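Local coordinates for protein hydrolase, alpha/beta hydrolase FOLD family (Staphylococcus aureus, PDB 2XMZ) that catalyses the elimination of pyruvate that yields 2-succinyl-6-hydroxy-2,4-cyclohexadiene-1-carboxylate, a step in menaquinone biosynthesis, at residues I46-G54 with W64-L73; R130-D141 with M184-Q195. All coordinates share one frame; numbering follows the deposited sequence. Where two conformers were deposited one is given.

Contact 1 of 2, residues I46-G54 with W64-L73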
loop_
_atom_site.group_PDB
_atom_site.type_symbol
_atom_site.label_atom_id
_atom_site.label_comp_id
_atom_site.label_asym_id
_atom_site.label_seq_id
_atom_site.Cartn_x
_atom_site.Cartn_y
_atom_site.Cartn_z
ATOM N N ILE A 46 7.637 -4.530 10.412
ATOM C CA ILE A 46 7.595 -5.584 9.423
ATOM C C ILE A 46 7.313 -4.957 8.064
ATOM O O ILE A 46 6.474 -4.070 7.925
ATOM C CB ILE A 46 6.484 -6.626 9.711
ATOM C CG1 ILE A 46 6.778 -7.363 11.017
ATOM C CG2 ILE A 46 6.360 -7.643 8.556
ATOM C CD1 ILE A 46 5.594 -8.184 11.526
ATOM N N THR A 47 8.033 -5.420 7.053
ATOM C CA THR A 47 7.689 -5.057 5.699
ATOM C C THR A 47 7.327 -6.350 5.026
ATOM O O THR A 47 7.946 -7.381 5.310
ATOM C CB THR A 47 8.854 -4.370 4.965
ATOM O OG1 THR A 47 9.981 -5.235 4.936
ATOM C CG2 THR A 47 9.222 -3.028 5.637
ATOM N N ILE A 48 6.331 -6.289 4.143
ATOM C CA ILE A 48 5.873 -7.446 3.393
ATOM C C ILE A 48 5.821 -7.072 1.903
ATOM O O ILE A 48 5.232 -6.052 1.514
ATOM C CB ILE A 48 4.472 -7.911 3.848
ATOM C CG1 ILE A 48 4.453 -8.193 5.359
ATOM C CG2 ILE A 48 4.035 -9.171 3.060
ATOM C CD1 ILE A 48 3.006 -8.414 5.927
ATOM N N ASP A 49 6.458 -7.908 1.104
ATOM C CA ASP A 49 6.333 -7.862 -0.339
ATOM C C ASP A 49 5.073 -8.610 -0.763
ATOM O O ASP A 49 4.903 -9.776 -0.425
ATOM C CB ASP A 49 7.562 -8.490 -0.993
ATOM C CG ASP A 49 8.758 -7.569 -0.983
ATOM O OD1 ASP A 49 8.578 -6.378 -0.670
ATOM O OD2 ASP A 49 9.879 -8.034 -1.267
ATOM N N LEU A 50 4.205 -7.936 -1.497
ATOM C CA LEU A 50 2.933 -8.508 -1.907
ATOM C C LEU A 50 3.152 -9.410 -3.139
ATOM O O LEU A 50 4.217 -9.337 -3.792
ATOM C CB LEU A 50 1.901 -7.383 -2.161
ATOM C CG LEU A 50 1.473 -6.654 -0.860
ATOM C CD1 LEU A 50 0.842 -5.277 -1.121
ATOM C CD2 LEU A 50 0.531 -7.549 -0.031
ATOM N N PRO A 51 2.167 -10.280 -3.443
ATOM C CA PRO A 51 2.325 -11.242 -4.531
ATOM C C PRO A 51 2.829 -10.596 -5.824
ATOM O O PRO A 51 2.284 -9.556 -6.293
ATOM C CB PRO A 51 0.910 -11.776 -4.720
ATOM C CG PRO A 51 0.332 -11.718 -3.321
ATOM C CD PRO A 51 0.861 -10.432 -2.761
ATOM N N GLY A 52 3.853 -11.227 -6.385
ATOM C CA GLY A 52 4.505 -10.772 -7.619
ATOM C C GLY A 52 5.556 -9.686 -7.457
ATOM O O GLY A 52 6.288 -9.389 -8.407
ATOM N N HIS A 53 5.615 -9.063 -6.288
ATOM C CA HIS A 53 6.494 -7.910 -6.082
ATOM C C HIS A 53 7.738 -8.196 -5.247
ATOM O O HIS A 53 7.686 -8.944 -4.245
ATOM C CB HIS A 53 5.726 -6.760 -5.429
ATOM C CG HIS A 53 4.666 -6.172 -6.312
ATOM N ND1 HIS A 53 3.535 -6.867 -6.679
ATOM C CD2 HIS A 53 4.595 -4.978 -6.941
ATOM C CE1 HIS A 53 2.796 -6.115 -7.478
ATOM N NE2 HIS A 53 3.416 -4.962 -7.649
ATOM N N GLY A 54 8.839 -7.538 -5.634
ATOM C CA GLY A 54 10.098 -7.655 -4.913
ATOM C C GLY A 54 10.502 -9.094 -4.696
ATOM O O GLY A 54 10.671 -9.854 -5.651
ATOM N N TRP A 64 -3.764 -14.805 -7.342
ATOM C CA TRP A 64 -3.393 -13.879 -6.305
ATOM C C TRP A 64 -4.541 -12.928 -5.986
ATOM O O TRP A 64 -4.365 -11.731 -6.004
ATOM C CB TRP A 64 -2.155 -13.087 -6.714
ATOM C CG TRP A 64 -0.954 -13.949 -7.034
ATOM C CD1 TRP A 64 -0.742 -15.265 -6.681
ATOM C CD2 TRP A 64 0.192 -13.532 -7.734
ATOM N NE1 TRP A 64 0.483 -15.685 -7.153
ATOM C CE2 TRP A 64 1.076 -14.633 -7.796
ATOM C CE3 TRP A 64 0.558 -12.330 -8.355
ATOM C CZ2 TRP A 64 2.306 -14.561 -8.438
ATOM C CZ3 TRP A 64 1.792 -12.263 -8.988
ATOM C CH2 TRP A 64 2.644 -13.364 -9.019
ATOM N N ASN A 65 -5.715 -13.468 -5.696
ATOM C CA ASN A 65 -6.864 -12.626 -5.362
ATOM C C ASN A 65 -6.786 -12.136 -3.903
ATOM O O ASN A 65 -5.838 -12.450 -3.186
ATOM C CB ASN A 65 -8.178 -13.356 -5.705
ATOM C CG ASN A 65 -8.292 -14.723 -5.028
ATOM O OD1 ASN A 65 -7.712 -14.960 -3.964
ATOM N ND2 ASN A 65 -9.031 -15.627 -5.652
ATOM N N PHE A 66 -7.754 -11.353 -3.461
ATOM C CA PHE A 66 -7.705 -10.833 -2.107
ATOM C C PHE A 66 -7.753 -11.880 -0.985
ATOM O O PHE A 66 -7.161 -11.675 0.071
ATOM C CB PHE A 66 -8.722 -9.700 -1.913
ATOM C CG PHE A 66 -8.235 -8.393 -2.468
ATOM C CD1 PHE A 66 -7.532 -7.507 -1.654
ATOM C CD2 PHE A 66 -8.397 -8.093 -3.835
ATOM C CE1 PHE A 66 -7.022 -6.299 -2.181
ATOM C CE2 PHE A 66 -7.887 -6.920 -4.374
ATOM C CZ PHE A 66 -7.224 -6.002 -3.546
ATOM N N ASP A 67 -8.422 -13.002 -1.226
ATOM C CA ASP A 67 -8.503 -14.023 -0.199
ATOM C C ASP A 67 -7.161 -14.733 -0.061
ATOM O O ASP A 67 -6.733 -15.037 1.050
ATOM C CB ASP A 67 -9.583 -15.063 -0.491
ATOM C CG ASP A 67 -9.677 -16.121 0.608
ATOM O OD1 ASP A 67 -9.386 -17.305 0.351
ATOM O OD2 ASP A 67 -10.015 -15.764 1.750
ATOM N N TYR A 68 -6.505 -14.970 -1.191
ATOM C CA TYR A 68 -5.113 -15.443 -1.207
ATOM C C TYR A 68 -4.180 -14.510 -0.432
ATOM O O TYR A 68 -3.393 -14.954 0.404
ATOM C CB TYR A 68 -4.599 -15.610 -2.643
ATOM C CG TYR A 68 -3.154 -16.073 -2.707
ATOM C CD1 TYR A 68 -2.834 -17.445 -2.699
ATOM C CD2 TYR A 68 -2.109 -15.146 -2.775
ATOM C CE1 TYR A 68 -1.498 -17.883 -2.744
ATOM C CE2 TYR A 68 -0.773 -15.565 -2.829
ATOM C CZ TYR A 68 -0.478 -16.928 -2.807
ATOM O OH TYR A 68 0.832 -17.319 -2.858
ATOM N N ILE A 69 -4.251 -13.225 -0.725
ATOM C CA ILE A 69 -3.412 -12.236 -0.031
ATOM C C ILE A 69 -3.749 -12.175 1.465
ATOM O O ILE A 69 -2.846 -12.073 2.303
ATOM C CB ILE A 69 -3.525 -10.848 -0.665
ATOM C CG1 ILE A 69 -2.948 -10.875 -2.076
ATOM C CG2 ILE A 69 -2.789 -9.773 0.188
ATOM C CD1 ILE A 69 -3.592 -9.880 -2.979
ATOM N N THR A 70 -5.032 -12.262 1.798
ATOM C CA THR A 70 -5.457 -12.315 3.212
ATOM C C THR A 70 -4.839 -13.494 3.938
ATOM O O THR A 70 -4.344 -13.334 5.059
ATOM C CB THR A 70 -6.974 -12.360 3.309
ATOM O OG1 THR A 70 -7.458 -11.140 2.772
ATOM C CG2 THR A 70 -7.471 -12.515 4.794
ATOM N N THR A 71 -4.866 -14.675 3.307
ATOM C CA THR A 71 -4.228 -15.849 3.892
ATOM C C THR A 71 -2.740 -15.641 4.089
ATOM O O THR A 71 -2.181 -15.977 5.126
ATOM C CB THR A 71 -4.467 -17.103 3.043
ATOM O OG1 THR A 71 -5.861 -17.411 3.084
ATOM C CG2 THR A 71 -3.670 -18.304 3.585
ATOM N N LEU A 72 -2.102 -15.110 3.060
ATOM C CA LEU A 72 -0.711 -14.744 3.115
ATOM C C LEU A 72 -0.413 -13.899 4.342
ATOM O O LEU A 72 0.530 -14.185 5.111
ATOM C CB LEU A 72 -0.389 -13.952 1.845
ATOM C CG LEU A 72 1.027 -13.599 1.447
ATOM C CD1 LEU A 72 1.022 -13.348 -0.075
ATOM C CD2 LEU A 72 1.543 -12.355 2.219
ATOM N N LEU A 73 -1.216 -12.857 4.522
ATOM C CA LEU A 73 -1.032 -11.952 5.644
ATOM C C LEU A 73 -1.397 -12.603 6.980
ATOM O O LEU A 73 -0.699 -12.390 7.966
ATOM C CB LEU A 73 -1.814 -10.648 5.452
ATOM C CG LEU A 73 -1.532 -9.771 4.231
ATOM C CD1 LEU A 73 -2.284 -8.428 4.398
ATOM C CD2 LEU A 73 -0.047 -9.522 4.013
#
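The carbonyl oxygen of Pro-51 takes two hydrogen bonds, while the proline ring beds against segment 64-73. His-53 ND1 donates to Pro-51 O at 3.0 Å, with the oxygen in the imidazole plane but the donor above the carbonyl plane, and Tyr-191 OH supplies the second. A type II turn from Leu-50 to His-53 folds the loop. The proline ring is wedged between Trp-64 and the helix: CB lies over one face of the indole, offset toward its rim, in a CH-pi contact 3.9 Å from the centroid of the five-membered ring. The neighbouring ring carbon, CG, faces the helix: it sits 3.6 Å from Ile-69 CG1 and 3.7 Å from Leu-72 CD1, which reaches toward it, and touches the edge of the Tyr-68 ring. Gly-52 CA comes within 3.4 Å of Trp-64 CZ3. Ile-48 divides its branches: CG2, anti to the backbone N, passes Leu-72 CD2, while CD1 reaches Leu-73 CD2 at 3.8 Å. No hydrogen bond crosses between the segments. Strand 44-48 and helix 66-77 pack through apolar side chains as the first half of a beta-alpha-beta crossover leading to parallel strand 84-90, the building unit of the alpha/beta hydrolase sheet.

Contact 2 of 2, residues R130-D141 with M184-Q195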
loop_
_atom_site.group_PDB
_atom_site.type_symbol
_atom_site.label_atom_id
_atom_site.label_comp_id
_atom_site.label_asym_id
_atom_site.label_seq_id
_atom_site.Cartn_x
_atom_site.Cartn_y
_atom_site.Cartn_z
ATOM N N ARG A 130 -10.897 -2.799 -15.142
ATOM C CA ARG A 130 -10.465 -4.146 -15.502
ATOM C C ARG A 130 -9.877 -4.187 -16.894
ATOM O O ARG A 130 -8.796 -4.729 -17.080
ATOM C CB ARG A 130 -11.607 -5.155 -15.406
ATOM C CG ARG A 130 -11.831 -5.649 -13.981
ATOM C CD ARG A 130 -12.566 -6.988 -13.960
ATOM N NE ARG A 130 -13.911 -6.937 -14.520
ATOM C CZ ARG A 130 -14.986 -6.486 -13.883
ATOM N NH1 ARG A 130 -16.172 -6.519 -14.483
ATOM N NH2 ARG A 130 -14.881 -6.005 -12.653
ATOM N N LEU A 131 -10.595 -3.623 -17.864
ATOM C CA LEU A 131 -10.102 -3.541 -19.252
ATOM C C LEU A 131 -8.733 -2.855 -19.350
ATOM O O LEU A 131 -7.838 -3.341 -20.042
ATOM C CB LEU A 131 -11.105 -2.825 -20.156
ATOM C CG LEU A 131 -12.447 -3.497 -20.483
ATOM C CD1 LEU A 131 -13.493 -2.459 -20.908
ATOM C CD2 LEU A 131 -12.306 -4.530 -21.598
ATOM N N VAL A 132 -8.578 -1.729 -18.664
ATOM C CA VAL A 132 -7.335 -0.978 -18.704
ATOM C C VAL A 132 -6.201 -1.783 -18.067
ATOM O O VAL A 132 -5.127 -1.893 -18.642
ATOM C CB VAL A 132 -7.474 0.381 -17.997
ATOM C CG1 VAL A 132 -6.113 1.026 -17.809
ATOM C CG2 VAL A 132 -8.379 1.301 -18.799
ATOM N N ASP A 133 -6.445 -2.349 -16.887
ATOM C CA ASP A 133 -5.432 -3.171 -16.216
ATOM C C ASP A 133 -5.133 -4.465 -16.944
ATOM O O ASP A 133 -3.985 -4.920 -16.937
ATOM C CB ASP A 133 -5.821 -3.450 -14.779
ATOM C CG ASP A 133 -5.677 -2.231 -13.912
ATOM O OD1 ASP A 133 -4.981 -1.268 -14.329
ATOM O OD2 ASP A 133 -6.237 -2.247 -12.808
ATOM N N ASP A 134 -6.153 -5.040 -17.583
ATOM C CA ASP A 134 -5.942 -6.197 -18.456
ATOM C C ASP A 134 -5.073 -5.828 -19.678
ATOM O O ASP A 134 -4.131 -6.562 -20.025
ATOM C CB ASP A 134 -7.279 -6.830 -18.860
ATOM C CG ASP A 134 -7.950 -7.603 -17.693
ATOM O OD1 ASP A 134 -7.418 -7.631 -16.551
ATOM O OD2 ASP A 134 -9.035 -8.166 -17.912
ATOM N N ALA A 135 -5.363 -4.682 -20.296
ATOM C CA ALA A 135 -4.534 -4.161 -21.401
ATOM C C ALA A 135 -3.085 -3.930 -20.939
ATOM O O ALA A 135 -2.133 -4.335 -21.608
ATOM C CB ALA A 135 -5.125 -2.882 -21.947
ATOM N N ARG A 136 -2.942 -3.268 -19.795
ATOM C CA ARG A 136 -1.638 -3.037 -19.183
ATOM C C ARG A 136 -0.881 -4.345 -18.934
ATOM O O ARG A 136 0.302 -4.448 -19.283
ATOM C CB ARG A 136 -1.785 -2.268 -17.883
ATOM C CG ARG A 136 -2.200 -0.830 -18.038
ATOM C CD ARG A 136 -2.149 -0.172 -16.683
ATOM N NE ARG A 136 -2.323 1.263 -16.787
ATOM C CZ ARG A 136 -3.129 1.986 -16.024
ATOM N NH1 ARG A 136 -3.838 1.425 -15.042
ATOM N NH2 ARG A 136 -3.197 3.287 -16.219
ATOM N N ALA A 137 -1.563 -5.339 -18.351
ATOM C CA ALA A 137 -0.973 -6.683 -18.184
ATOM C C ALA A 137 -0.490 -7.281 -19.516
ATOM O O ALA A 137 0.616 -7.803 -19.597
ATOM C CB ALA A 137 -1.944 -7.630 -17.473
ATOM N N LYS A 138 -1.308 -7.188 -20.565
ATOM C CA LYS A 138 -0.889 -7.657 -21.889
ATOM C C LYS A 138 0.374 -6.932 -22.369
ATOM O O LYS A 138 1.297 -7.570 -22.862
ATOM C CB LYS A 138 -2.024 -7.528 -22.921
ATOM C CG LYS A 138 -3.132 -8.603 -22.828
ATOM C CD LYS A 138 -4.433 -8.052 -23.420
ATOM C CE LYS A 138 -5.208 -9.100 -24.222
ATOM N NZ LYS A 138 -6.219 -9.773 -23.375
ATOM N N VAL A 139 0.422 -5.614 -22.190
ATOM C CA VAL A 139 1.595 -4.804 -22.558
ATOM C C VAL A 139 2.851 -5.282 -21.809
ATOM O O VAL A 139 3.947 -5.312 -22.364
ATOM C CB VAL A 139 1.369 -3.295 -22.269
ATOM C CG1 VAL A 139 2.645 -2.496 -22.542
ATOM C CG2 VAL A 139 0.209 -2.740 -23.112
ATOM N N LEU A 140 2.676 -5.656 -20.543
ATOM C CA LEU A 140 3.786 -6.153 -19.732
ATOM C C LEU A 140 4.301 -7.503 -20.242
ATOM O O LEU A 140 5.479 -7.625 -20.546
ATOM C CB LEU A 140 3.391 -6.222 -18.251
ATOM C CG LEU A 140 3.452 -4.881 -17.497
ATOM C CD1 LEU A 140 2.513 -4.873 -16.260
ATOM C CD2 LEU A 140 4.900 -4.591 -17.084
ATOM N N ASP A 141 3.415 -8.500 -20.342
ATOM C CA ASP A 141 3.753 -9.839 -20.855
ATOM C C ASP A 141 4.480 -9.810 -22.207
ATOM O O ASP A 141 5.256 -10.725 -22.523
ATOM C CB ASP A 141 2.478 -10.676 -21.022
ATOM C CG ASP A 141 2.092 -11.455 -19.772
ATOM O OD1 ASP A 141 2.855 -11.463 -18.770
ATOM O OD2 ASP A 141 0.998 -12.080 -19.808
ATOM N N MET A 184 4.122 -8.585 -12.683
ATOM C CA MET A 184 3.332 -7.364 -12.635
ATOM C C MET A 184 2.006 -7.582 -13.358
ATOM O O MET A 184 0.969 -7.156 -12.880
ATOM C CB MET A 184 4.120 -6.177 -13.224
ATOM C CG MET A 184 5.393 -5.836 -12.419
ATOM S SD MET A 184 4.965 -5.322 -10.705
ATOM C CE MET A 184 5.191 -6.860 -9.805
ATOM N N ALA A 185 2.053 -8.272 -14.493
ATOM C CA ALA A 185 0.846 -8.600 -15.252
ATOM C C ALA A 185 -0.126 -9.444 -14.417
ATOM O O ALA A 185 -1.322 -9.152 -14.371
ATOM C CB ALA A 185 1.215 -9.330 -16.559
ATOM N N LYS A 186 0.394 -10.463 -13.726
ATOM C CA LYS A 186 -0.442 -11.317 -12.940
ATOM C C LYS A 186 -1.023 -10.522 -11.779
ATOM O O LYS A 186 -2.198 -10.656 -11.498
ATOM C CB LYS A 186 0.288 -12.591 -12.492
ATOM C CG LYS A 186 -0.620 -13.568 -11.727
ATOM C CD LYS A 186 0.107 -14.849 -11.372
ATOM C CE LYS A 186 -0.726 -15.744 -10.431
ATOM N NZ LYS A 186 -2.039 -16.114 -11.032
ATOM N N ALA A 187 -0.208 -9.685 -11.117
ATOM C CA ALA A 187 -0.723 -8.812 -10.048
ATOM C C ALA A 187 -1.919 -7.987 -10.529
ATOM O O ALA A 187 -2.955 -7.929 -9.851
ATOM C CB ALA A 187 0.389 -7.892 -9.488
ATOM N N LEU A 188 -1.781 -7.353 -11.683
ATOM C CA LEU A 188 -2.901 -6.589 -12.276
ATOM C C LEU A 188 -4.143 -7.438 -12.526
ATOM O O LEU A 188 -5.245 -7.059 -12.120
ATOM C CB LEU A 188 -2.476 -5.889 -13.571
ATOM C CG LEU A 188 -1.495 -4.718 -13.405
ATOM C CD1 LEU A 188 -0.987 -4.256 -14.769
ATOM C CD2 LEU A 188 -2.106 -3.557 -12.598
ATOM N N ARG A 189 -3.971 -8.582 -13.196
ATOM C CA ARG A 189 -5.126 -9.440 -13.503
ATOM C C ARG A 189 -5.809 -10.011 -12.256
ATOM O O ARG A 189 -7.028 -10.127 -12.233
ATOM C CB ARG A 189 -4.766 -10.559 -14.499
ATOM C CG ARG A 189 -4.081 -10.060 -15.800
ATOM C CD ARG A 189 -4.121 -11.055 -16.956
ATOM N NE ARG A 189 -2.922 -10.983 -17.805
ATOM C CZ ARG A 189 -2.827 -10.370 -18.993
ATOM N NH1 ARG A 189 -3.858 -9.702 -19.542
ATOM N NH2 ARG A 189 -1.670 -10.406 -19.638
ATOM N N ASP A 190 -5.034 -10.386 -11.239
ATOM C CA ASP A 190 -5.576 -11.060 -10.046
ATOM C C ASP A 190 -6.021 -10.120 -8.937
ATOM O O ASP A 190 -6.991 -10.409 -8.259
ATOM C CB ASP A 190 -4.592 -12.075 -9.452
ATOM C CG ASP A 190 -4.313 -13.217 -10.377
ATOM O OD1 ASP A 190 -4.854 -13.209 -11.497
ATOM O OD2 ASP A 190 -3.550 -14.110 -9.987
ATOM N N TYR A 191 -5.318 -9.019 -8.718
ATOM C CA TYR A 191 -5.754 -8.115 -7.622
ATOM C C TYR A 191 -5.707 -6.630 -7.944
ATOM O O TYR A 191 -5.684 -5.769 -7.041
ATOM C CB TYR A 191 -5.127 -8.457 -6.267
ATOM C CG TYR A 191 -3.632 -8.277 -6.108
ATOM C CD1 TYR A 191 -3.130 -7.208 -5.359
ATOM C CD2 TYR A 191 -2.726 -9.194 -6.637
ATOM C CE1 TYR A 191 -1.782 -7.051 -5.125
ATOM C CE2 TYR A 191 -1.335 -9.047 -6.420
ATOM C CZ TYR A 191 -0.878 -7.955 -5.661
ATOM O OH TYR A 191 0.459 -7.741 -5.392
ATOM N N GLY A 192 -5.741 -6.340 -9.241
ATOM C CA GLY A 192 -5.940 -4.988 -9.706
ATOM C C GLY A 192 -7.244 -4.447 -9.165
ATOM O O GLY A 192 -8.149 -5.214 -8.746
ATOM N N THR A 193 -7.354 -3.128 -9.188
ATOM C CA THR A 193 -8.491 -2.431 -8.588
ATOM C C THR A 193 -9.801 -2.858 -9.210
ATOM O O THR A 193 -10.824 -2.920 -8.525
ATOM C CB THR A 193 -8.302 -0.916 -8.648
ATOM O OG1 THR A 193 -7.103 -0.596 -7.934
ATOM C CG2 THR A 193 -9.504 -0.184 -7.990
ATOM N N GLY A 194 -9.744 -3.199 -10.496
ATOM C CA GLY A 194 -10.910 -3.654 -11.229
ATOM C C GLY A 194 -11.396 -5.010 -10.751
ATOM O O GLY A 194 -12.562 -5.333 -10.919
ATOM N N GLN A 195 -10.500 -5.803 -10.166
ATOM C CA GLN A 195 -10.860 -7.114 -9.608
ATOM C C GLN A 195 -11.331 -7.038 -8.167
ATOM O O GLN A 195 -11.978 -7.975 -7.672
ATOM C CB GLN A 195 -9.672 -8.095 -9.656
ATOM C CG GLN A 195 -9.010 -8.236 -11.022
ATOM C CD GLN A 195 -9.936 -8.748 -12.096
ATOM O OE1 GLN A 195 -9.779 -8.401 -13.280
ATOM N NE2 GLN A 195 -10.919 -9.554 -11.703
HETATM O O HOH W 1 -5.079 -1.920 -10.347
HETATM O O HOH W 2 -7.883 -4.030 -12.291
HETATM O O HOH W 3 -10.565 -8.946 -16.077
#
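Arg-189 leaves its helix with CG beside the backbone N; a partly bent chi3 and a chi4 of -101° then turn the guanidinium face onto Ala-137 and send NH2 on to Asp-141. The methyl of Ala-137 sits under the centre of the guanidinium, CB to CZ 3.3 Å. NH2 makes a salt bridge to Asp-141 OD2 at 3.2 Å; OD2 lies near the guanidinium plane, but the carboxylate is turned about 45° away and the N-H meets OD2 from above the carboxylate plane, a single, bent bond. The chain of Lys-138 crosses at the edge of the same guanidinium. Lys-138 NZ stands 4.5 Å from Arg-189 NH1, a like-charge approach that the salt bridge of Arg-189 to Asp-141 probably eases.

Deeper in, Leu-188 is a knob in a hole formed by Asp-133, Arg-136, Ala-137 and Leu-140, its CD1 methyl 3.8 Å from Arg-136 CB. Small residues bring the backbones together where Ala-137 CB meets Ala-185 CB at 3.7 Å.

Around residues 192-195, polar links take over. Arg-130 NH2 donates to Gly-194 O at 3.0 Å, the oxygen lying in the guanidinium plane. Asp-133 OD2 accepts from two waters, one of which also takes the N-H of Thr-193 and the other that of Gly-194. The same carboxylate binds Arg-136 through OD1 and Arg-129 through OD2, so positive charge probably stabilises its ionised form. A third water joins Asp-134 OD2 to Gln-195 OE1.

The two helix segments run antiparallel, 162° apart and with axes 8.3 Å from each other at closest approach. They form a knobs-into-holes pair within the helical cap that many alpha/beta hydrolases insert between core strands, here between strands 110-114 and 210-215.

In the fold
Contact 1 belongs to the sheet-and-helix core and contact 2 to the helical cap; their centres lie 16 Å apart, yet segment 184-195 touches both segments of contact 1. Asp-190 OD2 takes a probable hydrogen bond from Trp-64 N at 2.7 Å, Lys-186 adds a cation-pi contact to the same tryptophan, and Tyr-191 spans from the Pro-51 loop to Phe-66 and Ile-69. Helix 181-191 thus joins the cap pair to the core. The likely Ser-91, His-245, Asp-218 triad is close by: Leu-50 touches the apparent nucleophile elbow, and Thr-193 lies near it, consistent with core and cap jointly bordering the active site.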